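Local coordinates for protein MgGH51 (Meripilus giganteus, PDB 6ZPV) that hydrolyses terminal alpha-L-arabinofuranosyl residues from alpha-L-arabinosides, as a fungal glycosidase of family GH51, at residues 39-44 and 196-201; 205-210 and 249-254; 269-274 and 313-318; 275-278 and 282-285. All coordinates share one frame; numbering follows the deposited sequence.

Contact 1: residues 39-44 and 196-201; sequences QNRAFQ and SLFPPT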
loop_
_atom_site.group_PDB
_atom_site.type_symbol
_atom_site.label_atom_id
_atom_site.label_comp_id
_atom_site.label_asym_id
_atom_site.label_seq_id
_atom_site.Cartn_x
_atom_site.Cartn_y
_atom_site.Cartn_z
ATOM N N GLN A 39 3.994 17.993 -0.444
ATOM C CA GLN A 39 2.558 17.793 -0.202
ATOM C C GLN A 39 1.798 18.881 -0.979
ATOM O O GLN A 39 2.233 20.013 -1.051
ATOM C CB GLN A 39 2.251 17.762 1.279
ATOM C CG GLN A 39 0.799 17.587 1.591
ATOM C CD GLN A 39 0.472 17.364 3.047
ATOM O OE1 GLN A 39 1.322 17.630 3.992
ATOM N NE2 GLN A 39 -0.722 16.971 3.305
ATOM N N ASN A 40 0.656 18.525 -1.549
ATOM C CA ASN A 40 -0.150 19.503 -2.292
ATOM C C ASN A 40 0.712 20.135 -3.411
ATOM O O ASN A 40 0.728 21.376 -3.596
ATOM C CB ASN A 40 -0.773 20.543 -1.342
ATOM C CG ASN A 40 -1.732 21.512 -2.001
ATOM O OD1 ASN A 40 -2.354 21.182 -3.040
ATOM N ND2 ASN A 40 -1.924 22.680 -1.364
ATOM N N ARG A 41 1.422 19.287 -4.139
ATOM C CA ARG A 41 2.473 19.732 -5.061
ATOM C C ARG A 41 1.967 20.526 -6.255
ATOM O O ARG A 41 2.716 21.297 -6.850
ATOM C CB ARG A 41 3.295 18.555 -5.540
ATOM C CG ARG A 41 2.594 17.612 -6.517
ATOM C CD ARG A 41 3.477 16.446 -6.931
ATOM N NE ARG A 41 2.800 15.558 -7.820
ATOM C CZ ARG A 41 3.245 14.376 -8.210
ATOM N NH1 ARG A 41 4.454 13.955 -7.854
ATOM N NH2 ARG A 41 2.509 13.586 -8.988
ATOM N N ALA A 42 0.714 20.282 -6.639
ATOM C CA ALA A 42 0.162 20.885 -7.866
ATOM C C ALA A 42 -1.231 21.436 -7.621
ATOM O O ALA A 42 -1.966 21.713 -8.580
ATOM C CB ALA A 42 0.171 19.875 -8.991
ATOM N N PHE A 43 -1.593 21.685 -6.363
ATOM C CA PHE A 43 -2.847 22.369 -6.013
ATOM C C PHE A 43 -4.030 21.596 -6.611
ATOM O O PHE A 43 -5.053 22.191 -6.984
ATOM C CB PHE A 43 -2.813 23.837 -6.455
ATOM C CG PHE A 43 -1.533 24.500 -5.971
ATOM C CD1 PHE A 43 -1.339 24.835 -4.656
ATOM C CD2 PHE A 43 -0.460 24.636 -6.831
ATOM C CE1 PHE A 43 -0.100 25.278 -4.205
ATOM C CE2 PHE A 43 0.763 25.067 -6.384
ATOM C CZ PHE A 43 0.947 25.376 -5.091
ATOM N N GLN A 44 -3.940 20.268 -6.644
ATOM C CA GLN A 44 -5.025 19.520 -7.265
ATOM C C GLN A 44 -6.238 19.454 -6.330
ATOM O O GLN A 44 -6.133 19.209 -5.120
ATOM C CB GLN A 44 -4.585 18.071 -7.514
ATOM C CG GLN A 44 -3.623 17.965 -8.695
ATOM C CD GLN A 44 -2.820 16.663 -8.652
ATOM O OE1 GLN A 44 -1.987 16.480 -7.738
ATOM N NE2 GLN A 44 -3.062 15.727 -9.587
ATOM N N SER A 196 7.632 19.511 -7.900
ATOM C CA SER A 196 7.972 18.139 -7.519
ATOM C C SER A 196 9.358 18.082 -6.870
ATOM O O SER A 196 10.279 18.781 -7.332
ATOM C CB SER A 196 7.943 17.225 -8.739
ATOM O OG SER A 196 8.279 15.871 -8.420
ATOM N N LEU A 197 9.522 17.235 -5.866
ATOM C CA LEU A 197 10.818 16.927 -5.309
ATOM C C LEU A 197 10.895 15.438 -5.017
ATOM O O LEU A 197 10.095 14.935 -4.216
ATOM C CB LEU A 197 11.097 17.731 -4.025
ATOM C CG LEU A 197 12.481 17.519 -3.424
ATOM C CD1 LEU A 197 13.574 18.147 -4.248
ATOM C CD2 LEU A 197 12.562 18.028 -1.995
ATOM N N PHE A 198 11.830 14.762 -5.663
ATOM C CA PHE A 198 12.035 13.319 -5.449
ATOM C C PHE A 198 13.386 13.019 -4.857
ATOM O O PHE A 198 14.396 13.611 -5.286
ATOM C CB PHE A 198 11.917 12.511 -6.758
ATOM C CG PHE A 198 10.532 12.019 -7.076
ATOM C CD1 PHE A 198 9.503 12.903 -7.357
ATOM C CD2 PHE A 198 10.222 10.690 -7.083
ATOM C CE1 PHE A 198 8.227 12.444 -7.628
ATOM C CE2 PHE A 198 8.961 10.212 -7.347
ATOM C CZ PHE A 198 7.967 11.133 -7.640
ATOM N N PRO A 199 13.466 12.072 -3.919
ATOM C CA PRO A 199 14.728 11.460 -3.527
ATOM C C PRO A 199 15.105 10.385 -4.527
ATOM O O PRO A 199 14.322 10.090 -5.440
ATOM C CB PRO A 199 14.336 10.821 -2.175
ATOM C CG PRO A 199 12.939 10.260 -2.473
ATOM C CD PRO A 199 12.313 11.285 -3.410
ATOM N N PRO A 200 16.247 9.689 -4.363
ATOM C CA PRO A 200 16.471 8.478 -5.116
ATOM C C PRO A 200 15.295 7.525 -4.914
ATOM O O PRO A 200 14.786 7.417 -3.788
ATOM C CB PRO A 200 17.824 7.923 -4.512
ATOM C CG PRO A 200 18.490 9.156 -3.957
ATOM C CD PRO A 200 17.351 9.992 -3.406
ATOM N N THR A 201 14.935 6.743 -5.916
ATOM C CA THR A 201 13.779 5.856 -5.835
ATOM C C THR A 201 14.169 4.383 -5.833
ATOM O O THR A 201 15.255 4.013 -6.301
ATOM C CB THR A 201 12.816 6.177 -6.972
ATOM O OG1 THR A 201 13.512 6.019 -8.197
ATOM C CG2 THR A 201 12.159 7.525 -6.834
#
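Arg41 and Ser196 reach the same polar atom from two sides of the contact: OE1 of Glu36 takes a salt bridge from Arg41 NH1 and a hydrogen bond with Ser196 OG. The two donors do not bond each other, since Arg41 NH1 and Ser196 OG stay 4.3 Å apart, and NH1 has a second partner in Tyr34 OH. Arg41 swings CG between its backbone N and carbonyl carbon (chi1 72°) and then runs fully extended, which carries the guanidinium alongside strand 189-198. This is the central strand of one of the two antiparallel sheets of a beta sandwich, and the loop holding Arg41 is where the chain approaches that sandwich from the first barrel strand; a backbone hydrogen bond between Arg41 and Phe195 adds to the join. Farther along, Arg41 NH1 comes 4.1 Å from Phe198 CE1. Each group lies near the plane of the other at its edge, with the planes 30° apart, so the geometry is edge contact and not a cation-pi stack. Ser196 OG sits in the plane of the Phe198 ring as well, at its edge, 3.4 Å from Phe198 CD1, while Thr201 CG2 lies at another part of the rim.

Contact 2: residues 205-210 and 249-254; sequences RPNGLR and GSLLDR
Asn207 meets Leu251 and Arg254 with its carboxamide end, which CG anti to the backbone N (chi1 -163°) points at them. Its ND2 lies 4.0 Å from Leu251 CD2, and OD1 stands equally far from the other methyl of Leu251, CD1, at 4.0 Å, so the leucine fork faces both polar atoms of the amide. Asn207 and Arg254 approach from opposite directions; Asn207 ND2 stops 3.9 Å from Arg254 NH1, with the amide and guanidinium planes 81° apart. Two donors come this close because both side chains serve Glu273 OE2, which receives a hydrogen bond from Asn207 ND2 and a salt bridge from Arg254 NH2. The amide is fixed further by Gly268 O at ND2 and Tyr34 OH at OD1. One face of the guanidinium is covered by Leu251 CD2, 3.7 Å above its centre, while at the edge Gly249 O is gripped side-on: Arg254 NH2 donates at 2.9 Å within the carbonyl plane, and Arg254 NE at 3.1 Å from 43° above it. Replaced by methionine, Arg254 would probably leave Gly249 O without both of these donors and Glu273 without a charged mate. Behind this shell, Ser250 OG accepts from Leu252 N in an ST turn that opens the 3-10 segment 251-253. Asn207 itself occupies the third position of a type II turn running from Arg205 to Gly208, with the positive phi expected there. The arginine clasp of Gly249 O closes the loop after barrel strand 224-227 on itself, and the shared carboxylate of Glu273 joins that loop to the linker between the beta sandwich and helix 211-219.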
loop_
_atom_site.group_PDB
_atom_site.type_symbol
_atom_site.label_atom_id
_atom_site.label_comp_id
_atom_site.label_asym_id
_atom_site.label_seq_id
_atom_site.Cartn_x
_atom_site.Cartn_y
_atom_site.Cartn_z
ATOM N N ARG A 205 13.537 3.885 -10.457
ATOM C CA ARG A 205 12.454 4.104 -11.402
ATOM C C ARG A 205 12.039 5.565 -11.415
ATOM O O ARG A 205 11.851 6.191 -10.358
ATOM C CB ARG A 205 11.190 3.287 -11.053
ATOM C CG ARG A 205 11.438 1.761 -11.065
ATOM C CD ARG A 205 12.126 1.291 -12.348
ATOM N NE ARG A 205 12.289 -0.120 -12.359
ATOM C CZ ARG A 205 13.073 -0.771 -13.187
ATOM N NH1 ARG A 205 13.817 -0.086 -14.053
ATOM N NH2 ARG A 205 13.222 -2.087 -13.056
ATOM N N PRO A 206 11.902 6.171 -12.617
ATOM C CA PRO A 206 11.343 7.465 -12.721
ATOM C C PRO A 206 9.911 7.401 -12.155
ATOM O O PRO A 206 9.127 6.487 -12.327
ATOM C CB PRO A 206 11.369 7.795 -14.193
ATOM C CG PRO A 206 12.277 6.910 -14.795
ATOM C CD PRO A 206 12.258 5.667 -13.929
ATOM N N ASN A 207 9.597 8.433 -11.487
ATOM C CA ASN A 207 8.308 8.618 -10.844
ATOM C C ASN A 207 7.994 7.487 -9.855
ATOM O O ASN A 207 6.818 7.117 -9.686
ATOM C CB ASN A 207 7.164 8.826 -11.862
ATOM C CG ASN A 207 5.958 9.423 -11.195
ATOM O OD1 ASN A 207 6.120 10.412 -10.429
ATOM N ND2 ASN A 207 4.760 8.871 -11.452
ATOM N N GLY A 208 9.036 6.947 -9.216
ATOM C CA GLY A 208 8.908 5.697 -8.467
ATOM C C GLY A 208 8.726 5.900 -6.957
ATOM O O GLY A 208 8.126 6.902 -6.482
ATOM N N LEU A 209 9.171 4.898 -6.232
ATOM C CA LEU A 209 8.687 4.605 -4.868
ATOM C C LEU A 209 9.779 4.837 -3.813
ATOM O O LEU A 209 10.996 4.751 -4.104
ATOM C CB LEU A 209 8.123 3.202 -4.821
ATOM C CG LEU A 209 7.117 2.871 -5.920
ATOM C CD1 LEU A 209 6.561 1.480 -5.701
ATOM C CD2 LEU A 209 5.988 3.880 -6.005
ATOM N N ARG A 210 9.343 5.128 -2.612
ATOM C CA ARG A 210 10.214 5.403 -1.468
ATOM C C ARG A 210 10.959 4.127 -1.074
ATOM O O ARG A 210 10.340 3.098 -0.824
ATOM C CB ARG A 210 9.403 6.000 -0.334
ATOM C CG ARG A 210 10.207 6.228 0.914
ATOM C CD ARG A 210 9.445 6.973 1.997
ATOM N NE ARG A 210 10.029 6.691 3.310
ATOM C CZ ARG A 210 9.621 7.231 4.467
ATOM N NH1 ARG A 210 8.690 8.141 4.479
ATOM N NH2 ARG A 210 10.186 6.843 5.599
ATOM N N GLY A 249 0.311 8.394 -17.934
ATOM C CA GLY A 249 0.853 9.454 -18.793
ATOM C C GLY A 249 1.548 10.538 -18.013
ATOM O O GLY A 249 1.883 10.374 -16.830
ATOM N N SER A 250 1.805 11.647 -18.667
ATOM C CA SER A 250 2.489 12.758 -18.004
ATOM C C SER A 250 1.796 13.201 -16.756
ATOM O O SER A 250 0.566 13.241 -16.714
ATOM C CB SER A 250 2.562 13.922 -18.977
ATOM O OG SER A 250 3.166 15.039 -18.333
ATOM N N LEU A 251 2.574 13.608 -15.754
ATOM C CA LEU A 251 1.944 14.218 -14.561
ATOM C C LEU A 251 1.151 15.464 -14.930
ATOM O O LEU A 251 0.180 15.807 -14.230
ATOM C CB LEU A 251 3.020 14.544 -13.507
ATOM C CG LEU A 251 3.835 13.377 -12.993
ATOM C CD1 LEU A 251 4.750 13.830 -11.910
ATOM C CD2 LEU A 251 2.967 12.217 -12.545
ATOM N N LEU A 252 1.507 16.108 -16.029
ATOM C CA LEU A 252 0.733 17.304 -16.474
ATOM C C LEU A 252 -0.714 16.955 -16.830
ATOM O O LEU A 252 -1.528 17.857 -16.888
ATOM C CB LEU A 252 1.432 17.986 -17.658
ATOM C CG LEU A 252 2.660 18.810 -17.298
ATOM C CD1 LEU A 252 2.294 20.103 -16.658
ATOM C CD2 LEU A 252 3.684 18.077 -16.572
ATOM N N ASP A 253 -0.999 15.680 -17.109
ATOM C CA ASP A 253 -2.327 15.231 -17.545
ATOM C C ASP A 253 -3.067 14.454 -16.448
ATOM O O ASP A 253 -4.090 13.832 -16.774
ATOM C CB ASP A 253 -2.171 14.425 -18.841
ATOM C CG ASP A 253 -1.627 15.302 -19.956
ATOM O OD1 ASP A 253 -2.117 16.418 -20.121
ATOM O OD2 ASP A 253 -0.660 14.874 -20.629
ATOM N N ARG A 254 -2.573 14.408 -15.226
ATOM C CA ARG A 254 -3.226 13.639 -14.144
ATOM C C ARG A 254 -3.956 14.633 -13.223
ATOM O O ARG A 254 -3.308 15.357 -12.461
ATOM C CB ARG A 254 -2.240 12.794 -13.383
ATOM C CG ARG A 254 -1.481 11.781 -14.257
ATOM C CD ARG A 254 -0.623 10.868 -13.421
ATOM N NE ARG A 254 0.306 10.079 -14.232
ATOM C CZ ARG A 254 1.123 9.139 -13.739
ATOM N NH1 ARG A 254 1.010 8.767 -12.452
ATOM N NH2 ARG A 254 2.051 8.575 -14.502
#

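Contact 3: residues 269-274 and 313-318; sequences LGLLEY and IDQINF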
loop_
_atom_site.group_PDB
_atom_site.type_symbol
_atom_site.label_atom_id
_atom_site.label_comp_id
_atom_site.label_asym_id
_atom_site.label_seq_id
_atom_site.Cartn_x
_atom_site.Cartn_y
_atom_site.Cartn_z
ATOM N N LEU A 269 0.964 8.106 -8.043
ATOM C CA LEU A 269 1.046 6.656 -7.894
ATOM C C LEU A 269 -0.081 6.094 -8.756
ATOM O O LEU A 269 -1.229 6.003 -8.291
ATOM C CB LEU A 269 0.913 6.242 -6.449
ATOM C CG LEU A 269 0.924 4.734 -6.187
ATOM C CD1 LEU A 269 2.173 4.100 -6.696
ATOM C CD2 LEU A 269 0.730 4.467 -4.696
ATOM N N GLY A 270 0.221 5.831 -10.014
ATOM C CA GLY A 270 -0.768 5.414 -10.987
ATOM C C GLY A 270 -0.537 4.023 -11.525
ATOM O O GLY A 270 0.353 3.285 -11.063
ATOM N N LEU A 271 -1.382 3.609 -12.473
ATOM C CA LEU A 271 -1.402 2.191 -12.872
ATOM C C LEU A 271 -0.014 1.724 -13.311
ATOM O O LEU A 271 0.362 0.585 -12.957
ATOM C CB LEU A 271 -2.485 1.976 -13.930
ATOM C CG LEU A 271 -2.696 0.541 -14.406
ATOM C CD1 LEU A 271 -2.894 -0.447 -13.254
ATOM C CD2 LEU A 271 -3.890 0.453 -15.326
ATOM N N LEU A 272 0.727 2.497 -14.129
ATOM C CA LEU A 272 2.022 1.973 -14.578
ATOM C C LEU A 272 3.008 1.901 -13.418
ATOM O O LEU A 272 3.871 0.994 -13.424
ATOM C CB LEU A 272 2.578 2.782 -15.736
ATOM C CG LEU A 272 3.758 2.183 -16.458
ATOM C CD1 LEU A 272 3.464 0.808 -17.059
ATOM C CD2 LEU A 272 4.231 3.109 -17.564
ATOM N N GLU A 273 2.986 2.834 -12.480
ATOM C CA GLU A 273 3.899 2.768 -11.323
ATOM C C GLU A 273 3.612 1.527 -10.482
ATOM O O GLU A 273 4.545 0.839 -10.026
ATOM C CB GLU A 273 3.844 4.035 -10.501
ATOM C CG GLU A 273 4.352 5.301 -11.215
ATOM C CD GLU A 273 3.425 5.953 -12.208
ATOM O OE1 GLU A 273 2.193 5.713 -12.063
ATOM O OE2 GLU A 273 3.885 6.712 -13.067
ATOM N N TYR A 274 2.331 1.209 -10.282
ATOM C CA TYR A 274 1.969 -0.046 -9.592
ATOM C C TYR A 274 2.568 -1.250 -10.339
ATOM O O TYR A 274 3.222 -2.094 -9.725
ATOM C CB TYR A 274 0.429 -0.165 -9.475
ATOM C CG TYR A 274 -0.267 0.667 -8.448
ATOM C CD1 TYR A 274 -0.096 0.395 -7.097
ATOM C CD2 TYR A 274 -1.183 1.658 -8.788
ATOM C CE1 TYR A 274 -0.822 1.057 -6.109
ATOM C CE2 TYR A 274 -1.884 2.350 -7.818
ATOM C CZ TYR A 274 -1.704 2.056 -6.477
ATOM O OH TYR A 274 -2.435 2.659 -5.474
ATOM N N ILE A 313 -12.626 -2.745 -19.337
ATOM C CA ILE A 313 -11.894 -3.429 -20.417
ATOM C C ILE A 313 -10.631 -2.663 -20.803
ATOM O O ILE A 313 -9.551 -3.262 -20.960
ATOM C CB ILE A 313 -12.837 -3.668 -21.605
ATOM C CG1 ILE A 313 -13.906 -4.696 -21.258
ATOM C CG2 ILE A 313 -12.058 -4.095 -22.835
ATOM C CD1 ILE A 313 -15.028 -4.799 -22.245
ATOM N N ASP A 314 -10.759 -1.341 -20.949
ATOM C CA ASP A 314 -9.606 -0.496 -21.280
ATOM C C ASP A 314 -8.510 -0.643 -20.229
ATOM O O ASP A 314 -7.328 -0.780 -20.576
ATOM C CB ASP A 314 -10.044 0.966 -21.377
ATOM C CG ASP A 314 -10.995 1.335 -22.490
ATOM O OD1 ASP A 314 -11.147 0.551 -23.447
ATOM O OD2 ASP A 314 -11.617 2.424 -22.341
ATOM N N GLN A 315 -8.890 -0.610 -18.950
ATOM C CA GLN A 315 -7.924 -0.767 -17.850
ATOM C C GLN A 315 -7.133 -2.074 -17.962
ATOM O O GLN A 315 -5.924 -2.097 -17.815
ATOM C CB GLN A 315 -8.722 -0.697 -16.532
ATOM C CG GLN A 315 -7.859 -0.814 -15.282
ATOM C CD GLN A 315 -8.694 -0.759 -14.023
ATOM O OE1 GLN A 315 -9.761 -0.131 -13.998
ATOM N NE2 GLN A 315 -8.199 -1.411 -12.935
ATOM N N ILE A 316 -7.864 -3.149 -18.215
ATOM C CA ILE A 316 -7.220 -4.465 -18.353
ATOM C C ILE A 316 -6.342 -4.511 -19.610
ATOM O O ILE A 316 -5.199 -5.019 -19.565
ATOM C CB ILE A 316 -8.255 -5.589 -18.297
ATOM C CG1 ILE A 316 -8.937 -5.635 -16.928
ATOM C CG2 ILE A 316 -7.607 -6.926 -18.670
ATOM C CD1 ILE A 316 -10.205 -6.459 -16.862
ATOM N N ASN A 317 -6.816 -3.938 -20.715
ATOM C CA ASN A 317 -5.977 -3.897 -21.929
ATOM C C ASN A 317 -4.695 -3.116 -21.694
ATOM O O ASN A 317 -3.654 -3.466 -22.247
ATOM C CB ASN A 317 -6.762 -3.325 -23.122
ATOM C CG ASN A 317 -7.635 -4.364 -23.805
ATOM O OD1 ASN A 317 -7.303 -5.553 -23.720
ATOM N ND2 ASN A 317 -8.691 -3.869 -24.470
ATOM N N PHE A 318 -4.714 -2.054 -20.906
ATOM C CA PHE A 318 -3.482 -1.342 -20.578
ATOM C C PHE A 318 -2.484 -2.346 -19.978
ATOM O O PHE A 318 -1.269 -2.265 -20.268
ATOM C CB PHE A 318 -3.729 -0.177 -19.619
ATOM C CG PHE A 318 -2.467 0.593 -19.318
ATOM C CD1 PHE A 318 -2.000 1.548 -20.196
ATOM C CD2 PHE A 318 -1.699 0.322 -18.180
ATOM C CE1 PHE A 318 -0.858 2.270 -19.956
ATOM C CE2 PHE A 318 -0.545 1.063 -17.922
ATOM C CZ PHE A 318 -0.129 2.028 -18.818
#
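The Phe318 ring is met obliquely, neither squarely on a face nor at the edge, by two successive leucines of the facing helix. Leu271 CD2 comes within 3.6 Å of Phe318 CD2, the two side chains sliding past each other in opposite directions. Leu272 crosses the phenylalanine at about a right angle and brings CD1 to 4.1 Å from Phe318 CE2. The same ring also meets Trp244, with planes about 35° apart, and touches Pro328 and Leu331 of helix 327-334. Within segment 269-274, away from this interface, the Tyr274 ring has Leu269 CG 3.8 Å above one face, displaced toward the rim. With CG anti to the backbone N (chi1 -178°), Phe318 extends into the groove between helices 271-281 and 306-320. These are consecutive outer helices of the (beta/alpha)8 barrel, following the adjacent parallel strands 224-227 and 284-289, and Leu271 and Gln315 both pack down on Met287 of the latter strand. Gln315 contributes its aliphatic part, CG lying 4.2 Å from Leu271 CD2, while its extended chain delivers NE2 to Ala288 O. Were Phe318 cut back to an alanine, a gap would probably open beside Leu271 and Leu272, and Trp244 would lose its ring partner. The N terminus of helix 271-281 is held by Glu273, whose OE1 accepts from Gly270 N at 2.8 Å on the anti side, tilted 33° out of the carboxylate plane. With glycine as N-cap, this is one half of a capping box: glycine has no side chain to return the bond to Glu273 N. Separately, Leu271 N bonds to Thr247 OG1.

Contact 4: residues 275-278 and 282-285; sequences LQFF and GMEP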
loop_
_atom_site.group_PDB
_atom_site.type_symbol
_atom_site.label_atom_id
_atom_site.label_comp_id
_atom_site.label_asym_id
_atom_site.label_seq_id
_atom_site.Cartn_x
_atom_site.Cartn_y
_atom_site.Cartn_z
ATOM N N LEU A 275 2.274 -1.335 -11.630
ATOM C CA LEU A 275 2.701 -2.506 -12.389
ATOM C C LEU A 275 4.222 -2.669 -12.420
ATOM O O LEU A 275 4.713 -3.809 -12.276
ATOM C CB LEU A 275 2.141 -2.436 -13.821
ATOM C CG LEU A 275 0.619 -2.467 -13.927
ATOM C CD1 LEU A 275 0.159 -2.102 -15.319
ATOM C CD2 LEU A 275 0.084 -3.832 -13.523
ATOM N N GLN A 276 4.946 -1.565 -12.523
ATOM C CA GLN A 276 6.417 -1.628 -12.515
ATOM C C GLN A 276 6.890 -2.156 -11.151
ATOM O O GLN A 276 7.864 -2.927 -11.096
ATOM C CB GLN A 276 7.029 -0.261 -12.840
ATOM C CG GLN A 276 8.522 -0.328 -13.031
ATOM C CD GLN A 276 8.924 -1.270 -14.160
ATOM O OE1 GLN A 276 8.591 -0.984 -15.330
ATOM N NE2 GLN A 276 9.691 -2.321 -13.865
ATOM N N PHE A 277 6.260 -1.733 -10.065
ATOM C CA PHE A 277 6.646 -2.238 -8.734
ATOM C C PHE A 277 6.427 -3.743 -8.638
ATOM O O PHE A 277 7.259 -4.467 -8.065
ATOM C CB PHE A 277 5.814 -1.521 -7.669
ATOM C CG PHE A 277 6.128 -1.933 -6.257
ATOM C CD1 PHE A 277 7.432 -1.863 -5.776
ATOM C CD2 PHE A 277 5.123 -2.296 -5.386
ATOM C CE1 PHE A 277 7.731 -2.227 -4.477
ATOM C CE2 PHE A 277 5.428 -2.618 -4.074
ATOM C CZ PHE A 277 6.696 -2.536 -3.616
ATOM N N PHE A 278 5.341 -4.245 -9.238
ATOM C CA PHE A 278 5.098 -5.696 -9.239
ATOM C C PHE A 278 6.228 -6.433 -9.990
ATOM O O PHE A 278 6.774 -7.441 -9.480
ATOM C CB PHE A 278 3.725 -6.028 -9.825
ATOM C CG PHE A 278 2.578 -5.262 -9.232
ATOM C CD1 PHE A 278 2.639 -4.694 -7.963
ATOM C CD2 PHE A 278 1.438 -5.038 -9.972
ATOM C CE1 PHE A 278 1.594 -3.931 -7.476
ATOM C CE2 PHE A 278 0.393 -4.271 -9.477
ATOM C CZ PHE A 278 0.494 -3.678 -8.258
ATOM N N GLY A 282 8.605 -9.195 -8.081
ATOM C CA GLY A 282 8.036 -10.533 -8.352
ATOM C C GLY A 282 6.640 -10.757 -7.839
ATOM O O GLY A 282 6.202 -11.892 -7.866
ATOM N N MET A 283 5.937 -9.715 -7.413
ATOM C CA MET A 283 4.526 -9.859 -7.051
ATOM C C MET A 283 3.650 -9.895 -8.305
ATOM O O MET A 283 4.028 -9.297 -9.308
ATOM C CB MET A 283 4.047 -8.684 -6.187
ATOM C CG MET A 283 4.662 -8.657 -4.800
ATOM S SD MET A 283 3.961 -7.399 -3.718
ATOM C CE MET A 283 5.399 -6.382 -3.427
ATOM N N GLU A 284 2.502 -10.532 -8.208
ATOM C CA GLU A 284 1.489 -10.414 -9.243
ATOM C C GLU A 284 0.295 -9.632 -8.711
ATOM O O GLU A 284 -0.008 -9.622 -7.504
ATOM C CB GLU A 284 1.024 -11.758 -9.762
ATOM C CG GLU A 284 0.225 -12.611 -8.793
ATOM C CD GLU A 284 -0.138 -13.947 -9.428
ATOM O OE1 GLU A 284 0.461 -14.975 -9.029
ATOM O OE2 GLU A 284 -0.982 -13.945 -10.343
ATOM N N PRO A 285 -0.426 -8.907 -9.593
ATOM C CA PRO A 285 -1.571 -8.126 -9.139
ATOM C C PRO A 285 -2.803 -8.962 -8.874
ATOM O O PRO A 285 -3.115 -9.897 -9.576
ATOM C CB PRO A 285 -1.835 -7.169 -10.328
ATOM C CG PRO A 285 -1.294 -7.926 -11.505
ATOM C CD PRO A 285 -0.083 -8.669 -11.012
#
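Phe278 packs closely against Met283 and Pro285, backbone as well as ring. Its CB lies 3.3 Å from Met283 O, and at the ring Phe278 CE2 lies 3.8 Å from Pro285 CB, the two side chains crossing at a slant. CG of Phe278 stands anti to the carbonyl carbon (chi1 -51°), which turns the ring toward the barrel strands, where it meets Phe227 edge-to-face and Phe225 with the ring planes inclined. A second apolar touch comes from Met283, whose chain bends at its last torsion (chi3 -117°) to bring the methyl CE to 3.8 Å from Phe277 CE2. Phe277 in turn packs on Leu209.

Toward solvent the contact is sparser. Gly282 is exposed, and its N donates only a weak hydrogen bond to Phe278 O, 2.9 Å long but bent to 116°. As the first residue beyond the helix it has a positive phi, a conformation that favours glycine, and there the chain reverses. Glu284 directs its CB away from the helix, and its carboxylate pairs with Arg344. The backbone of Glu284 meanwhile hydrogen-bonds to Ser223 and Phe225, next to strand 224-227 and in it. This tight helix-to-strand return completes a beta-alpha-beta crossover: strand 224-227, helix 271-281 and the parallel neighbouring strand 284-289, a repeating element of the (beta/alpha)8 barrel.

From the N terminus, contact 1 comes first, joining residues 39-44 and 196-201 and closing a loop that holds the whole beta sandwich, so the chain enters and leaves that domain side by side. Contact 2 follows in series: residues 205-210, the linker to the barrel, meet 249-254, closing a loop that includes helix 211-219 and strand 224-227. The two adjoin where Phe198 packs on Asn207. Contact 3 then spans from helix 271-281 to helix 306-320, and contact 4, the short return from the first of these into strand 284-289, falls wholly within that span. No pair crosses. Glu273 joins contact 2 to contact 3, and Leu209 against Phe277 joins contact 2 to contact 4, linking sandwich, linker and barrel.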